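PDB 3CLK: transcription regulator from Lactobacillus plantarum WCFS1, which probably regulates transcription by binding DNA as a dimer, with a periplasmic binding protein-like domain of the kind that senses small effector molecules. Local coordinates for residues G113-N118 / V270-R275; H56-A61 / I69-I74; L119-G124 / K152-A157; I11-S16 / Q25-I30. All blocks are in the same frame, centred on the assembly; numbering follows the deposited sequence.

Interaction 1: G113-N118 / V270-R275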
# COMPACT_ATOMS: atom_id res chain seq x y z
N GLY B 113 4.90 7.84 -20.75
CA GLY B 113 3.97 8.87 -21.16
C GLY B 113 3.54 8.68 -22.61
O GLY B 113 2.39 8.94 -22.98
N TYR B 114 4.50 8.23 -23.42
CA TYR B 114 4.29 7.98 -24.83
C TYR B 114 3.29 6.84 -25.05
O TYR B 114 2.34 6.99 -25.80
CB TYR B 114 5.63 7.62 -25.49
CG TYR B 114 5.59 7.49 -27.00
CD1 TYR B 114 5.39 8.61 -27.81
CD2 TYR B 114 5.80 6.27 -27.61
CE1 TYR B 114 5.42 8.51 -29.21
CE2 TYR B 114 5.84 6.15 -29.00
CZ TYR B 114 5.65 7.27 -29.79
OH TYR B 114 5.70 7.14 -31.16
N GLN B 115 3.51 5.71 -24.39
CA GLN B 115 2.61 4.56 -24.52
C GLN B 115 1.22 4.81 -23.94
O GLN B 115 0.21 4.41 -24.53
CB GLN B 115 3.23 3.33 -23.86
CG GLN B 115 4.32 2.69 -24.71
CD GLN B 115 4.77 1.35 -24.16
OE1 GLN B 115 3.96 0.48 -23.87
NE2 GLN B 115 6.08 1.17 -24.04
N ALA B 116 1.16 5.47 -22.79
CA ALA B 116 -0.12 5.77 -22.15
C ALA B 116 -1.00 6.61 -23.08
O ALA B 116 -2.19 6.34 -23.26
CB ALA B 116 0.12 6.52 -20.83
N THR B 117 -0.39 7.62 -23.67
CA THR B 117 -1.09 8.53 -24.56
C THR B 117 -1.50 7.87 -25.87
O THR B 117 -2.63 8.05 -26.33
CB THR B 117 -0.23 9.77 -24.84
OG1 THR B 117 0.20 10.34 -23.59
CG2 THR B 117 -1.03 10.81 -25.60
N ASN B 118 -0.59 7.11 -26.48
CA ASN B 118 -0.91 6.44 -27.73
C ASN B 118 -2.01 5.41 -27.54
O ASN B 118 -2.79 5.15 -28.46
CB ASN B 118 0.34 5.77 -28.32
CG ASN B 118 1.19 6.73 -29.13
OD1 ASN B 118 2.36 6.47 -29.40
ND2 ASN B 118 0.59 7.85 -29.52
N VAL B 270 7.97 -1.59 -20.00
CA VAL B 270 6.65 -1.51 -19.38
C VAL B 270 5.67 -2.11 -20.38
O VAL B 270 5.98 -2.22 -21.57
CB VAL B 270 6.20 -0.05 -19.09
CG1 VAL B 270 7.15 0.61 -18.10
CG2 VAL B 270 6.10 0.72 -20.39
N ASN B 271 4.50 -2.50 -19.90
CA ASN B 271 3.51 -3.11 -20.78
C ASN B 271 2.09 -2.68 -20.43
O ASN B 271 1.71 -2.68 -19.26
CB ASN B 271 3.58 -4.63 -20.70
CG ASN B 271 4.96 -5.16 -21.02
OD1 ASN B 271 5.89 -5.01 -20.23
ND2 ASN B 271 5.09 -5.77 -22.19
N PRO B 272 1.30 -2.32 -21.44
CA PRO B 272 -0.08 -1.91 -21.16
C PRO B 272 -0.92 -3.12 -20.78
O PRO B 272 -0.79 -4.20 -21.36
CB PRO B 272 -0.52 -1.27 -22.48
CG PRO B 272 0.27 -2.03 -23.50
CD PRO B 272 1.64 -2.11 -22.86
N VAL B 273 -1.76 -2.94 -19.77
CA VAL B 273 -2.66 -4.00 -19.31
C VAL B 273 -4.07 -3.46 -19.44
O VAL B 273 -4.49 -2.59 -18.67
CB VAL B 273 -2.40 -4.37 -17.84
CG1 VAL B 273 -3.47 -5.36 -17.37
CG2 VAL B 273 -1.02 -4.97 -17.68
N ILE B 274 -4.81 -3.98 -20.41
CA ILE B 274 -6.17 -3.53 -20.66
C ILE B 274 -7.14 -4.08 -19.64
O ILE B 274 -7.22 -5.28 -19.43
CB ILE B 274 -6.63 -3.96 -22.06
CG1 ILE B 274 -5.57 -3.59 -23.10
CG2 ILE B 274 -7.97 -3.30 -22.39
CD1 ILE B 274 -5.23 -2.10 -23.15
N ARG B 275 -7.88 -3.19 -18.98
CA ARG B 275 -8.86 -3.63 -18.01
C ARG B 275 -10.24 -3.12 -18.43
O ARG B 275 -10.72 -3.51 -19.48
CB ARG B 275 -8.48 -3.19 -16.60
CG ARG B 275 -7.19 -3.87 -16.14
CD ARG B 275 -6.97 -3.87 -14.64
NE ARG B 275 -5.73 -4.57 -14.30
CZ ARG B 275 -4.51 -4.08 -14.52
NH1 ARG B 275 -4.35 -2.89 -15.07
NH2 ARG B 275 -3.44 -4.81 -14.21
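Gln115 is the one residue of helix segment 113-118 that touches segment 270-275, laying its amide end against Val270 and Pro272. One residue earlier, Tyr114 faces another way: Asn118 OD1 lies over the rim of one face of its ring, and Lys149 makes a cation-pi contact with it. In Gln115, CG stands anti to the carbonyl carbon (chi1 -77°) and the chain runs on extended, which carries the amide out to the strand. There NE2 comes within 3.7 Å of Val270 CG2, while OE1 rests 3.6 Å from Pro272 CD, the Gln115 chain and the Pro272 ring crossing at about a right angle. NE2 is hydrogen-bonded to OD2 of Asp111, one turn back on the same helix. Next along, Ala116 packs on Ile236 of strand 234-237, which also touches Val270 and Pro272. Replacing Gln115 by an alanine would probably leave Asp111 OD2 without this donor and open a gap over Val270 and Pro272. Across the segments, then, a polar amide serves as a van der Waals surface: the hydrogen bond of its NE2 goes to Asp111 on its own helix, and the edge strand is met by contact alone.

Interaction 2: H56-A61 / I69-I74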
# COMPACT_ATOMS: atom_id res chain seq x y z
N HIS B 56 20.27 11.01 7.87
CA HIS B 56 20.31 10.00 8.92
C HIS B 56 19.92 8.62 8.42
O HIS B 56 20.31 7.60 9.00
CB HIS B 56 19.39 10.42 10.07
CG HIS B 56 19.92 11.57 10.87
ND1 HIS B 56 21.04 11.46 11.66
CD2 HIS B 56 19.52 12.86 10.95
CE1 HIS B 56 21.31 12.64 12.21
NE2 HIS B 56 20.40 13.50 11.79
N ALA B 57 19.14 8.58 7.35
CA ALA B 57 18.73 7.30 6.79
C ALA B 57 19.98 6.67 6.18
O ALA B 57 20.25 5.49 6.40
CB ALA B 57 17.66 7.52 5.72
N LEU B 58 20.73 7.47 5.42
CA LEU B 58 21.95 6.98 4.79
C LEU B 58 22.93 6.47 5.85
O LEU B 58 23.45 5.36 5.74
CB LEU B 58 22.64 8.08 3.97
CG LEU B 58 22.03 8.53 2.64
CD1 LEU B 58 21.80 7.32 1.74
CD2 LEU B 58 20.73 9.26 2.89
N LEU B 59 23.17 7.28 6.87
CA LEU B 59 24.09 6.87 7.92
C LEU B 59 23.59 5.63 8.65
O LEU B 59 24.38 4.77 9.01
CB LEU B 59 24.33 8.01 8.93
CG LEU B 59 25.24 9.15 8.46
CD1 LEU B 59 25.56 10.05 9.66
CD2 LEU B 59 26.53 8.60 7.88
N THR B 60 22.28 5.54 8.86
CA THR B 60 21.73 4.38 9.54
C THR B 60 22.07 3.11 8.77
O THR B 60 22.25 2.04 9.36
CB THR B 60 20.20 4.47 9.69
OG1 THR B 60 19.86 5.62 10.47
CG2 THR B 60 19.66 3.21 10.36
N ALA B 61 22.16 3.22 7.45
CA ALA B 61 22.46 2.07 6.60
C ALA B 61 23.97 1.80 6.51
O ALA B 61 24.41 0.65 6.53
CB ALA B 61 21.90 2.29 5.20
N ILE B 69 23.45 -0.92 -1.11
CA ILE B 69 22.29 -0.08 -0.83
C ILE B 69 21.45 0.15 -2.08
O ILE B 69 21.97 0.53 -3.12
CB ILE B 69 22.71 1.30 -0.27
CG1 ILE B 69 23.53 1.11 1.01
CG2 ILE B 69 21.48 2.15 0.02
CD1 ILE B 69 24.01 2.40 1.62
N LEU B 70 20.14 -0.09 -1.95
CA LEU B 70 19.21 0.12 -3.05
C LEU B 70 18.29 1.26 -2.64
O LEU B 70 17.69 1.23 -1.56
CB LEU B 70 18.40 -1.15 -3.30
CG LEU B 70 19.22 -2.39 -3.69
CD1 LEU B 70 18.30 -3.61 -3.79
CD2 LEU B 70 19.91 -2.13 -5.02
N LEU B 71 18.17 2.29 -3.48
CA LEU B 71 17.32 3.42 -3.15
C LEU B 71 16.07 3.43 -4.02
O LEU B 71 16.14 3.70 -5.22
CB LEU B 71 18.09 4.74 -3.29
CG LEU B 71 19.33 4.84 -2.39
CD1 LEU B 71 20.54 4.25 -3.11
CD2 LEU B 71 19.59 6.28 -2.01
N LEU B 72 14.94 3.12 -3.39
CA LEU B 72 13.66 3.05 -4.07
C LEU B 72 13.04 4.42 -4.31
O LEU B 72 12.36 4.97 -3.43
CB LEU B 72 12.68 2.19 -3.28
CG LEU B 72 13.12 0.75 -2.94
CD1 LEU B 72 11.89 -0.08 -2.58
CD2 LEU B 72 13.83 0.14 -4.13
N SER B 73 13.29 4.96 -5.49
CA SER B 73 12.75 6.25 -5.87
C SER B 73 12.95 7.32 -4.80
O SER B 73 11.98 7.93 -4.34
CB SER B 73 11.26 6.11 -6.19
OG SER B 73 10.78 7.24 -6.88
N ILE B 74 14.20 7.55 -4.42
CA ILE B 74 14.52 8.57 -3.42
C ILE B 74 15.33 9.67 -4.09
O ILE B 74 16.34 9.40 -4.75
CB ILE B 74 15.35 7.99 -2.24
CG1 ILE B 74 14.42 7.57 -1.09
CG2 ILE B 74 16.34 9.03 -1.72
CD1 ILE B 74 13.60 6.35 -1.38
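Neither the Leu58-Leu71 pair nor the Ala61-Ile69 pair involves a flat group; the contact between helix segment 56-61 and strand segment 69-74 is aliphatic throughout. The planar group worth noting lies behind it, on the helix. The carbonyl plane of His56 receives Thr60 N from one face and Thr60 OG1 from the other, the hydroxyl tilted 28° from the plane in a short bond, so that the threonine side chain is tied back to its own helix. On the side turned to the strand, Ala61 CB points at Ile69 and meets CD1 at 4.2 Å. Ile69 reaches that far because its chain is extended to the tip (chi2 179°). Leu58 begins less directly, but its end swings nearer, and CD1 stands 4.5 Å from Leu71 CD2. Helix 53-63 and strand 68-72 form the second half of a beta-alpha-beta crossover that starts at strand 41-44 and passes over the intervening strand 11-15, where Ala61 also rests on Ala12. Both residues of the strand that touch the helix, Ile69 and Leu71, also pack on Leu84 of helix 78-86, and Leu58 touches Leu83 there. At the far side of helix 53-63, His56 and Thr60 pack on Asn40 of the second subunit.

Interaction 3: L119-G124 / K152-A157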
# COMPACT_ATOMS: atom_id res chain seq x y z
N LEU B 119 -2.09 4.82 -26.35
CA LEU B 119 -3.12 3.84 -26.07
C LEU B 119 -4.49 4.48 -26.30
O LEU B 119 -5.39 3.86 -26.89
CB LEU B 119 -2.99 3.33 -24.63
CG LEU B 119 -3.81 2.09 -24.22
CD1 LEU B 119 -3.26 1.51 -22.93
CD2 LEU B 119 -5.29 2.47 -24.07
N LEU B 120 -4.66 5.72 -25.86
CA LEU B 120 -5.92 6.44 -26.04
C LEU B 120 -6.05 6.90 -27.50
O LEU B 120 -7.13 6.80 -28.09
CB LEU B 120 -6.01 7.64 -25.09
CG LEU B 120 -6.10 7.32 -23.59
CD1 LEU B 120 -5.98 8.60 -22.76
CD2 LEU B 120 -7.42 6.63 -23.31
N ILE B 121 -4.96 7.41 -28.07
CA ILE B 121 -4.99 7.87 -29.45
C ILE B 121 -5.41 6.73 -30.38
O ILE B 121 -6.21 6.93 -31.29
CB ILE B 121 -3.61 8.40 -29.90
CG1 ILE B 121 -3.29 9.72 -29.19
CG2 ILE B 121 -3.60 8.62 -31.41
CD1 ILE B 121 -1.84 10.18 -29.35
N ASN B 122 -4.87 5.54 -30.15
CA ASN B 122 -5.22 4.39 -30.99
C ASN B 122 -6.66 3.94 -30.78
O ASN B 122 -7.22 3.18 -31.59
CB ASN B 122 -4.24 3.25 -30.74
CG ASN B 122 -2.84 3.57 -31.23
OD1 ASN B 122 -2.67 4.39 -32.14
ND2 ASN B 122 -1.83 2.93 -30.65
N GLU B 123 -7.27 4.39 -29.68
CA GLU B 123 -8.66 4.05 -29.39
C GLU B 123 -9.56 5.16 -29.94
O GLU B 123 -10.77 5.17 -29.70
CB GLU B 123 -8.89 3.89 -27.89
CG GLU B 123 -8.23 2.64 -27.30
CD GLU B 123 -9.21 1.51 -27.03
OE1 GLU B 123 -9.93 1.58 -26.01
OE2 GLU B 123 -9.26 0.56 -27.84
N GLY B 124 -8.97 6.11 -30.67
CA GLY B 124 -9.75 7.17 -31.27
C GLY B 124 -9.80 8.53 -30.58
O GLY B 124 -10.36 9.47 -31.14
N LYS B 152 2.08 15.26 -30.62
CA LYS B 152 2.65 15.85 -31.82
C LYS B 152 2.67 14.87 -32.98
O LYS B 152 2.39 15.25 -34.12
CB LYS B 152 4.07 16.36 -31.53
CG LYS B 152 4.09 17.63 -30.71
CD LYS B 152 3.47 18.80 -31.48
CE LYS B 152 3.35 20.06 -30.62
NZ LYS B 152 4.64 20.46 -30.01
N GLU B 153 3.01 13.61 -32.71
CA GLU B 153 3.05 12.60 -33.76
C GLU B 153 1.64 12.31 -34.29
O GLU B 153 1.47 11.78 -35.39
CB GLU B 153 3.71 11.33 -33.24
CG GLU B 153 5.22 11.47 -33.02
CD GLU B 153 5.88 10.17 -32.60
OE1 GLU B 153 5.28 9.10 -32.83
OE2 GLU B 153 7.00 10.21 -32.06
N ALA B 154 0.63 12.66 -33.50
CA ALA B 154 -0.76 12.46 -33.88
C ALA B 154 -1.30 13.80 -34.38
O ALA B 154 -2.49 13.92 -34.69
CB ALA B 154 -1.58 11.98 -32.68
N ASN B 155 -0.42 14.79 -34.45
CA ASN B 155 -0.78 16.12 -34.91
C ASN B 155 -1.84 16.77 -34.02
O ASN B 155 -2.74 17.47 -34.50
CB ASN B 155 -1.23 16.07 -36.37
CG ASN B 155 -0.07 15.89 -37.33
OD1 ASN B 155 0.75 16.79 -37.48
ND2 ASN B 155 0.03 14.73 -37.96
N ILE B 156 -1.74 16.53 -32.72
CA ILE B 156 -2.66 17.11 -31.75
C ILE B 156 -1.90 18.25 -31.08
O ILE B 156 -0.84 18.03 -30.51
CB ILE B 156 -3.06 16.08 -30.67
CG1 ILE B 156 -3.94 14.99 -31.29
CG2 ILE B 156 -3.80 16.77 -29.53
CD1 ILE B 156 -4.28 13.86 -30.33
N ALA B 157 -2.44 19.46 -31.16
CA ALA B 157 -1.81 20.63 -30.58
C ALA B 157 -1.73 20.55 -29.05
O ALA B 157 -2.73 20.26 -28.38
CB ALA B 157 -2.56 21.89 -30.99
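Ile121, in the last helical turn of 109-121, is the residue through which segment 119-124 meets Ala154 and Ile156. Its CB is directed at the other segment, and there the chain forks. The CG2 branch, anti to the backbone N, comes 4.1 Å from Ala154 CB. The other branch starts at CG1, which lies 4.4 Å from Ile156 CD1, and its extended chi2 (168°) carries CD1 on to within 3.8 Å of Ala154 CB. The alanine methyl therefore sits against both ends of the isoleucine fork, and Ile156 meets the stem of the longer branch. All of this is methyl and methylene contact, with the alpha carbons of Ile121 and Ala154 7.7 Å apart.

Each segment is also the place where a helix stops. Asn155, with positive phi, closes helix 138-153 in a Schellman motif; Gly124 plays the same part after helix 109-121, its N bonded to Ile121 O at 2.9 Å. Gly124 adopts a backbone conformation (phi 100°) in which a CB would be jammed against the preceding carbonyl O. The carbonyl of Ala154 is bonded by NH1 of Arg126. Ile121 and Leu120 both rest on Ile128 of strand 128-131, and Leu120 also reaches strand 216-219, which places the end of helix 109-121 on the mixed sheet, with the end of helix 138-153 beside it.

Interaction 4: I11-S16 / Q25-I30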
# COMPACT_ATOMS: atom_id res chain seq x y z
N ILE B 11 21.67 -6.56 2.62
CA ILE B 11 21.38 -5.44 1.73
C ILE B 11 20.41 -4.50 2.43
O ILE B 11 19.50 -4.94 3.12
CB ILE B 11 20.75 -5.93 0.40
CG1 ILE B 11 21.78 -6.74 -0.39
CG2 ILE B 11 20.27 -4.74 -0.41
CD1 ILE B 11 21.24 -7.35 -1.67
N ALA B 12 20.61 -3.21 2.24
CA ALA B 12 19.74 -2.21 2.84
C ALA B 12 18.98 -1.48 1.75
O ALA B 12 19.57 -0.99 0.79
CB ALA B 12 20.57 -1.21 3.66
N ALA B 13 17.66 -1.42 1.90
CA ALA B 13 16.81 -0.74 0.94
C ALA B 13 16.28 0.53 1.58
O ALA B 13 15.71 0.50 2.67
CB ALA B 13 15.66 -1.64 0.52
N VAL B 14 16.49 1.65 0.89
CA VAL B 14 16.04 2.95 1.37
C VAL B 14 14.71 3.31 0.71
O VAL B 14 14.61 3.36 -0.52
CB VAL B 14 17.07 4.05 1.06
CG1 VAL B 14 16.61 5.37 1.66
CG2 VAL B 14 18.43 3.66 1.61
N VAL B 15 13.70 3.56 1.53
CA VAL B 15 12.38 3.93 1.03
C VAL B 15 11.95 5.25 1.66
O VAL B 15 12.30 5.54 2.81
CB VAL B 15 11.34 2.84 1.35
CG1 VAL B 15 11.63 1.59 0.55
CG2 VAL B 15 11.36 2.53 2.84
N SER B 16 11.19 6.05 0.92
CA SER B 16 10.71 7.34 1.41
C SER B 16 9.82 7.17 2.64
O SER B 16 8.61 7.02 2.53
CB SER B 16 9.93 8.06 0.31
OG SER B 16 8.78 7.32 -0.07
N GLN B 25 6.15 -3.92 -4.07
CA GLN B 25 6.38 -4.71 -5.27
C GLN B 25 7.88 -4.80 -5.56
O GLN B 25 8.37 -5.85 -5.96
CB GLN B 25 5.66 -4.10 -6.47
CG GLN B 25 4.14 -4.20 -6.37
CD GLN B 25 3.68 -5.62 -6.08
OE1 GLN B 25 3.93 -6.53 -6.87
NE2 GLN B 25 3.02 -5.81 -4.95
N ILE B 26 8.59 -3.70 -5.35
CA ILE B 26 10.03 -3.71 -5.58
C ILE B 26 10.69 -4.53 -4.47
O ILE B 26 11.57 -5.35 -4.73
CB ILE B 26 10.63 -2.29 -5.55
CG1 ILE B 26 9.92 -1.40 -6.58
CG2 ILE B 26 12.13 -2.36 -5.85
CD1 ILE B 26 10.43 0.02 -6.61
N LEU B 27 10.24 -4.32 -3.24
CA LEU B 27 10.78 -5.03 -2.08
C LEU B 27 10.59 -6.54 -2.19
O LEU B 27 11.46 -7.31 -1.77
CB LEU B 27 10.14 -4.52 -0.78
CG LEU B 27 10.49 -3.09 -0.34
CD1 LEU B 27 9.64 -2.69 0.85
CD2 LEU B 27 11.97 -2.99 -0.00
N ASP B 28 9.47 -6.98 -2.75
CA ASP B 28 9.24 -8.41 -2.90
C ASP B 28 10.29 -8.98 -3.84
O ASP B 28 10.83 -10.05 -3.60
CB ASP B 28 7.84 -8.70 -3.45
CG ASP B 28 6.74 -8.41 -2.45
OD1 ASP B 28 6.95 -8.62 -1.24
OD2 ASP B 28 5.65 -7.98 -2.88
N GLY B 29 10.57 -8.24 -4.91
CA GLY B 29 11.56 -8.68 -5.88
C GLY B 29 12.95 -8.72 -5.26
O GLY B 29 13.73 -9.64 -5.52
N ILE B 30 13.26 -7.73 -4.44
CA ILE B 30 14.55 -7.65 -3.76
C ILE B 30 14.66 -8.79 -2.77
O ILE B 30 15.66 -9.50 -2.71
CB ILE B 30 14.70 -6.31 -2.99
CG1 ILE B 30 14.80 -5.15 -3.97
CG2 ILE B 30 15.94 -6.36 -2.10
CD1 ILE B 30 14.83 -3.79 -3.30
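Ile30, whose CD1 approaches Ala13 CB, has its backbone N bonded to Ile26 O at 2.9 Å, the shortest polar bond within segments 11-16 and 25-30. It belongs to helix 22-34 itself; between helix and strand the contact is made by hydrocarbon alone.

Ala13 is the meeting point. Its methyl is directed at the helix and is approached from two successive turns: Leu27 CD2 lies 4.0 Å away and Ile30 CD1 4.5 Å. Leu27 does not start out toward the strand, but with CG anti to the carbonyl carbon (chi1 -69°) and chi2 extended, its tip comes round to the methyl. A residue this small is consistent with the close approach of the helix, the alpha carbons of Ala13 and Leu27 being 8.0 Å apart. Ile11 and Val15, on the same side of the strand, stand before and after it in looser approach: Val15 CG1 is 4.6 Å from Leu27 CD2. Ala12 and Val14 point away, to the other face of the sheet.

Neighbouring strands take up the rest of these helix residues, Ile30 packing on Leu70 and Leu41, and Leu27 on Ile43. Helix 240-256 lies alongside, with Val248 against Ile30, while Asp28 packs on Tyr45 of the second subunit. Strand 11-15, helix 22-34 and the adjacent parallel strand 41-44 make up the first beta-alpha-beta unit of an open, Rossmann-like alpha/beta sheet, as in the N-terminal lobe of LacI-type regulators and periplasmic binding proteins.

How the interactions relate
The four contacts fall into two pairs, one on each lobe. Interactions 2 and 4 flank the parallel sheet from its two faces: their centres are about 10 Å apart, and strands 11-15 and 68-72 are joined directly, Val14 N lying 2.8 Å from Leu70 O. Interactions 1 and 3 share helix 109-121 beside the mixed sheet, with centres about 13 Å apart; Tyr114 OH to Glu153 OE1, at 2.6 Å, joins them, and Leu119 packs on Pro272 and Ile274. Interaction 3 is nested within the chain loop closed by interaction 1. Between the pairs there is no touch, interactions 2 and 3 being centred about 40 Å apart. In relatives, effectors bind in the cleft between such lobes.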